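Local coordinates for protein endoglucanase (Clostridium thermocellum, PDB 2E4T) that hydrolyses internal beta-1,4-glucosidic bonds of cellulose and xyloglucan with a TIM-like barrel catalytic module of glycoside hydrolase family 44, at residues 27-39 against 401-413. Numbering follows the deposited sequence.
Sequences IYGSNQELDATVT and EAGINLYTNYDGK. With ZN (zinc ion), chain B; GOL (glycerol), chain G.
Glu401 and Asp35 share a zinc ion where the loop after barrel strand 26-30 lies along helix 398-408. From the helix, Glu401 CB passes 3.5 Å from Asp35 O. CG, next along the extended chain, lies against the same oxygen and leads to a carboxylate with divided duties. OE1 binds zinc at 1.9 Å. OE2, farther from the metal, accepts the backbone N-H of Asp35 from above the carboxylate plane (152° at the hydrogen). Asp35 OD2 binds zinc at 2.0 Å, its carboxylate plane turned 63° from that of Glu401, and Ala395 O is the third protein ligand. One turn on, Asn405 OD1 takes the N-H of Thr37 in its carbonyl plane, nearly straight at 167°; Asn405 ND2 donates to a terminal hydroxyl of a glycerol, probably from the crystallisation liquor, whose central hydroxyl donates to Asp35 O. Thr37 is gripped twice more at the helix end: Thr408 OG1 donates to Thr37 O (2.7 Å), tilted from the carbonyl plane, and Asn409 ND2 donates to Thr37 OG1 (3.0 Å) in its own amide plane. With CG2 of Thr408 anti to its carbonyl carbon, that methyl presses on Tyr28 CB at 3.3 Å. Farther along the Tyr28 ring, CE1 meets Tyr407 CB at 3.5 Å; the two rings lie near parallel but offset so far that little of one covers the other. Ile404 fills the middle, CD1 against Leu34 CD1 and CG2 near Ala36 CB. Zinc thus pins one end of a hydrogen-bonded seam between barrel loop and helix, and its positive charge probably offsets the repulsion between the two acids.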
loop_
_atom_site.group_PDB
_atom_site.type_symbol
_atom_site.label_atom_id
_atom_site.label_comp_id
_atom_site.label_asym_id
_atom_site.label_seq_id
_atom_site.Cartn_x
_atom_site.Cartn_y
_atom_site.Cartn_z
ATOM N N ILE A 27 -0.863 1.569 -7.681
ATOM C CA ILE A 27 -0.493 2.384 -6.555
ATOM C C ILE A 27 -1.669 3.079 -5.893
ATOM O O ILE A 27 -1.520 3.632 -4.791
ATOM C CB ILE A 27 0.597 3.410 -6.921
ATOM C CG1 ILE A 27 0.133 4.343 -8.029
ATOM C CG2 ILE A 27 1.907 2.672 -7.264
ATOM C CD1 ILE A 27 1.074 5.511 -8.236
ATOM N N TYR A 28 -2.841 3.078 -6.540
ATOM C CA TYR A 28 -4.001 3.841 -6.078
ATOM C C TYR A 28 -5.012 2.947 -5.376
ATOM O O TYR A 28 -6.233 3.024 -5.607
ATOM C CB TYR A 28 -4.666 4.564 -7.274
ATOM C CG TYR A 28 -3.679 5.316 -8.141
ATOM C CD1 TYR A 28 -3.061 6.496 -7.714
ATOM C CD2 TYR A 28 -3.386 4.878 -9.430
ATOM C CE1 TYR A 28 -2.182 7.190 -8.518
ATOM C CE2 TYR A 28 -2.501 5.573 -10.252
ATOM C CZ TYR A 28 -1.907 6.741 -9.809
ATOM O OH TYR A 28 -1.016 7.467 -10.584
ATOM N N GLY A 29 -4.507 2.063 -4.481
ATOM C CA GLY A 29 -5.376 1.071 -3.868
ATOM C C GLY A 29 -5.807 1.427 -2.437
ATOM O O GLY A 29 -5.364 2.413 -1.823
ATOM N N SER A 30 -6.663 0.524 -1.893
ATOM C CA SER A 30 -7.098 0.664 -0.509
ATOM C C SER A 30 -7.247 -0.741 0.134
ATOM O O SER A 30 -7.390 -1.755 -0.545
ATOM C CB SER A 30 -8.433 1.441 -0.385
ATOM O OG SER A 30 -9.538 0.691 -0.874
ATOM N N ASN A 31 -7.250 -0.716 1.471
ATOM C CA ASN A 31 -7.602 -1.879 2.289
ATOM C C ASN A 31 -9.091 -1.932 2.614
ATOM O O ASN A 31 -9.670 -3.026 2.673
ATOM C CB ASN A 31 -6.837 -1.886 3.601
ATOM C CG ASN A 31 -5.371 -2.211 3.444
ATOM O OD1 ASN A 31 -4.977 -3.392 3.514
ATOM N ND2 ASN A 31 -4.508 -1.193 3.310
ATOM N N GLN A 32 -9.699 -0.765 2.893
ATOM C CA GLN A 32 -11.095 -0.657 3.276
ATOM C C GLN A 32 -11.944 -0.282 2.062
ATOM O O GLN A 32 -11.457 0.021 0.966
ATOM C CB GLN A 32 -11.274 0.402 4.397
ATOM C CG GLN A 32 -10.819 -0.086 5.766
ATOM C CD GLN A 32 -9.347 -0.396 5.860
ATOM O OE1 GLN A 32 -8.476 0.408 5.516
ATOM N NE2 GLN A 32 -9.041 -1.607 6.362
ATOM N N GLU A 33 -13.273 -0.276 2.275
ATOM C CA GLU A 33 -14.242 0.104 1.243
ATOM C C GLU A 33 -14.370 1.626 1.273
ATOM O O GLU A 33 -14.979 2.202 2.187
ATOM C CB GLU A 33 -15.589 -0.576 1.498
ATOM C CG GLU A 33 -15.473 -2.094 1.334
ATOM C CD GLU A 33 -16.728 -2.890 1.629
ATOM O OE1 GLU A 33 -17.597 -2.443 2.416
ATOM O OE2 GLU A 33 -16.852 -4.026 1.065
ATOM N N LEU A 34 -13.771 2.287 0.277
ATOM C CA LEU A 34 -13.710 3.741 0.208
ATOM C C LEU A 34 -14.702 4.318 -0.792
ATOM O O LEU A 34 -15.076 3.698 -1.779
ATOM C CB LEU A 34 -12.321 4.210 -0.199
ATOM C CG LEU A 34 -11.181 3.888 0.765
ATOM C CD1 LEU A 34 -9.874 4.535 0.241
ATOM C CD2 LEU A 34 -11.485 4.343 2.173
ATOM N N ASP A 35 -14.998 5.609 -0.558
ATOM C CA ASP A 35 -15.690 6.457 -1.518
ATOM C C ASP A 35 -14.658 7.045 -2.496
ATOM O O ASP A 35 -14.389 8.255 -2.537
ATOM C CB ASP A 35 -16.376 7.598 -0.795
ATOM C CG ASP A 35 -17.215 7.127 0.371
ATOM O OD1 ASP A 35 -18.044 6.199 0.163
ATOM O OD2 ASP A 35 -17.127 7.703 1.501
ATOM N N ALA A 36 -14.015 6.143 -3.231
ATOM C CA ALA A 36 -12.990 6.549 -4.200
ATOM C C ALA A 36 -12.914 5.426 -5.209
ATOM O O ALA A 36 -13.202 4.246 -4.910
ATOM C CB ALA A 36 -11.631 6.717 -3.550
ATOM N N THR A 37 -12.499 5.774 -6.422
ATOM C CA THR A 37 -12.169 4.773 -7.433
ATOM C C THR A 37 -10.761 4.292 -7.144
ATOM O O THR A 37 -9.795 5.102 -7.145
ATOM C CB THR A 37 -12.265 5.422 -8.826
ATOM O OG1 THR A 37 -13.610 5.917 -9.009
ATOM C CG2 THR A 37 -11.872 4.453 -9.911
ATOM N N VAL A 38 -10.622 3.037 -6.743
ATOM C CA VAL A 38 -9.320 2.487 -6.398
ATOM C C VAL A 38 -8.915 1.457 -7.427
ATOM O O VAL A 38 -9.722 0.898 -8.164
ATOM C CB VAL A 38 -9.302 1.873 -4.975
ATOM C CG1 VAL A 38 -9.710 2.922 -3.923
ATOM C CG2 VAL A 38 -10.156 0.626 -4.845
ATOM N N THR A 39 -7.578 1.191 -7.457
ATOM C CA THR A 39 -7.038 0.295 -8.489
ATOM C C THR A 39 -6.383 -0.956 -7.913
ATOM O O THR A 39 -5.863 -1.784 -8.647
ATOM C CB THR A 39 -6.044 1.037 -9.369
ATOM O OG1 THR A 39 -4.950 1.448 -8.544
ATOM C CG2 THR A 39 -6.680 2.250 -10.040
ATOM N N GLU A 401 -9.762 10.518 0.189
ATOM C CA GLU A 401 -10.464 9.964 -0.958
ATOM C C GLU A 401 -10.390 10.887 -2.164
ATOM O O GLU A 401 -10.211 10.435 -3.307
ATOM C CB GLU A 401 -11.922 9.682 -0.574
ATOM C CG GLU A 401 -12.011 8.517 0.392
ATOM C CD GLU A 401 -13.410 8.372 1.015
ATOM O OE1 GLU A 401 -14.119 9.414 1.233
ATOM O OE2 GLU A 401 -13.808 7.225 1.351
ATOM N N ALA A 402 -10.534 12.213 -1.941
ATOM C CA ALA A 402 -10.380 13.181 -3.030
ATOM C C ALA A 402 -8.954 13.070 -3.612
ATOM O O ALA A 402 -8.764 13.197 -4.828
ATOM C CB ALA A 402 -10.642 14.577 -2.536
ATOM N N GLY A 403 -7.945 12.910 -2.743
ATOM C CA GLY A 403 -6.569 12.778 -3.214
ATOM C C GLY A 403 -6.394 11.582 -4.154
ATOM O O GLY A 403 -5.664 11.664 -5.164
ATOM N N ILE A 404 -7.077 10.470 -3.824
ATOM C CA ILE A 404 -7.051 9.293 -4.703
ATOM C C ILE A 404 -7.789 9.598 -6.026
ATOM O O ILE A 404 -7.254 9.359 -7.119
ATOM C CB ILE A 404 -7.672 8.062 -3.986
ATOM C CG1 ILE A 404 -6.811 7.679 -2.783
ATOM C CG2 ILE A 404 -7.839 6.922 -4.959
ATOM C CD1 ILE A 404 -7.494 6.702 -1.824
ATOM N N ASN A 405 -9.047 10.090 -5.929
ATOM C CA ASN A 405 -9.819 10.344 -7.155
ATOM C C ASN A 405 -9.161 11.377 -8.050
ATOM O O ASN A 405 -9.394 11.367 -9.273
ATOM C CB ASN A 405 -11.249 10.792 -6.809
ATOM C CG ASN A 405 -12.138 9.624 -6.458
ATOM O OD1 ASN A 405 -11.929 8.478 -6.837
ATOM N ND2 ASN A 405 -13.230 9.962 -5.709
ATOM N N LEU A 406 -8.357 12.288 -7.506
ATOM C CA LEU A 406 -7.666 13.267 -8.357
ATOM C C LEU A 406 -6.803 12.516 -9.405
ATOM O O LEU A 406 -6.602 13.034 -10.523
ATOM C CB LEU A 406 -6.833 14.196 -7.514
ATOM C CG LEU A 406 -6.379 15.476 -8.232
ATOM C CD1 LEU A 406 -7.522 16.397 -8.591
ATOM C CD2 LEU A 406 -5.321 16.196 -7.368
ATOM N N TYR A 407 -6.281 11.340 -9.022
ATOM C CA TYR A 407 -5.537 10.503 -9.943
ATOM C C TYR A 407 -6.407 9.518 -10.701
ATOM O O TYR A 407 -6.150 9.262 -11.889
ATOM C CB TYR A 407 -4.447 9.705 -9.214
ATOM C CG TYR A 407 -3.303 10.570 -8.747
ATOM C CD1 TYR A 407 -2.098 10.616 -9.493
ATOM C CD2 TYR A 407 -3.396 11.329 -7.580
ATOM C CE1 TYR A 407 -1.038 11.389 -9.091
ATOM C CE2 TYR A 407 -2.351 12.142 -7.167
ATOM C CZ TYR A 407 -1.132 12.158 -7.910
ATOM O OH TYR A 407 -0.079 12.956 -7.548
ATOM N N THR A 408 -7.391 8.901 -10.061
ATOM C CA THR A 408 -8.061 7.756 -10.655
ATOM C C THR A 408 -9.366 8.079 -11.345
ATOM O O THR A 408 -9.862 7.230 -12.125
ATOM C CB THR A 408 -8.338 6.675 -9.571
ATOM O OG1 THR A 408 -9.244 7.312 -8.651
ATOM C CG2 THR A 408 -7.090 6.187 -8.909
ATOM N N ASN A 409 -9.983 9.219 -11.034
ATOM C CA ASN A 409 -11.343 9.478 -11.537
ATOM C C ASN A 409 -11.623 10.958 -11.270
ATOM O O ASN A 409 -12.491 11.332 -10.443
ATOM C CB ASN A 409 -12.361 8.573 -10.870
ATOM C CG ASN A 409 -13.694 8.599 -11.590
ATOM O OD1 ASN A 409 -13.948 9.464 -12.457
ATOM N ND2 ASN A 409 -14.532 7.624 -11.295
ATOM N N TYR A 410 -10.889 11.832 -11.952
ATOM C CA TYR A 410 -10.966 13.232 -11.580
ATOM C C TYR A 410 -12.245 13.932 -12.034
ATOM O O TYR A 410 -12.605 14.970 -11.466
ATOM C CB TYR A 410 -9.709 14.022 -12.035
ATOM C CG TYR A 410 -9.474 13.999 -13.516
ATOM C CD1 TYR A 410 -10.181 14.805 -14.403
ATOM C CD2 TYR A 410 -8.519 13.153 -14.061
ATOM C CE1 TYR A 410 -9.904 14.732 -15.779
ATOM C CE2 TYR A 410 -8.274 13.071 -15.419
ATOM C CZ TYR A 410 -8.946 13.857 -16.259
ATOM O OH TYR A 410 -8.685 13.763 -17.608
ATOM N N ASP A 411 -12.881 13.389 -13.094
ATOM C CA ASP A 411 -14.032 14.001 -13.707
ATOM C C ASP A 411 -15.326 13.257 -13.398
ATOM O O ASP A 411 -16.385 13.634 -13.917
ATOM C CB ASP A 411 -13.814 14.157 -15.220
ATOM C CG ASP A 411 -13.587 12.842 -15.912
ATOM O OD1 ASP A 411 -13.715 11.771 -15.267
ATOM O OD2 ASP A 411 -13.237 12.865 -17.135
ATOM N N GLY A 412 -15.284 12.202 -12.577
ATOM C CA GLY A 412 -16.462 11.431 -12.245
ATOM C C GLY A 412 -16.872 10.448 -13.335
ATOM O O GLY A 412 -17.854 9.693 -13.154
ATOM N N LYS A 413 -16.178 10.442 -14.482
ATOM C CA LYS A 413 -16.511 9.520 -15.578
ATOM C C LYS A 413 -15.305 8.728 -16.034
ATOM O O LYS A 413 -15.279 8.179 -17.134
ATOM C CB LYS A 413 -17.205 10.219 -16.732
ATOM C CG LYS A 413 -16.424 11.255 -17.360
ATOM C CD LYS A 413 -17.176 11.970 -18.479
ATOM C CE LYS A 413 -16.285 13.058 -19.128
ATOM N NZ LYS A 413 -16.936 13.713 -20.312
HETATM ZN ZN ZN B . -15.763 8.955 2.146
HETATM C C1 GOL G . -14.831 11.842 -1.393
HETATM O O1 GOL G . -16.158 12.334 -1.409
HETATM C C2 GOL G . -14.323 11.629 -2.814
HETATM O O2 GOL G . -15.150 10.696 -3.496
HETATM C C3 GOL G . -14.255 12.926 -3.568
HETATM O O3 GOL G . -13.582 12.696 -4.813
HETATM O O HOH W 1 -15.104 8.148 -8.013
#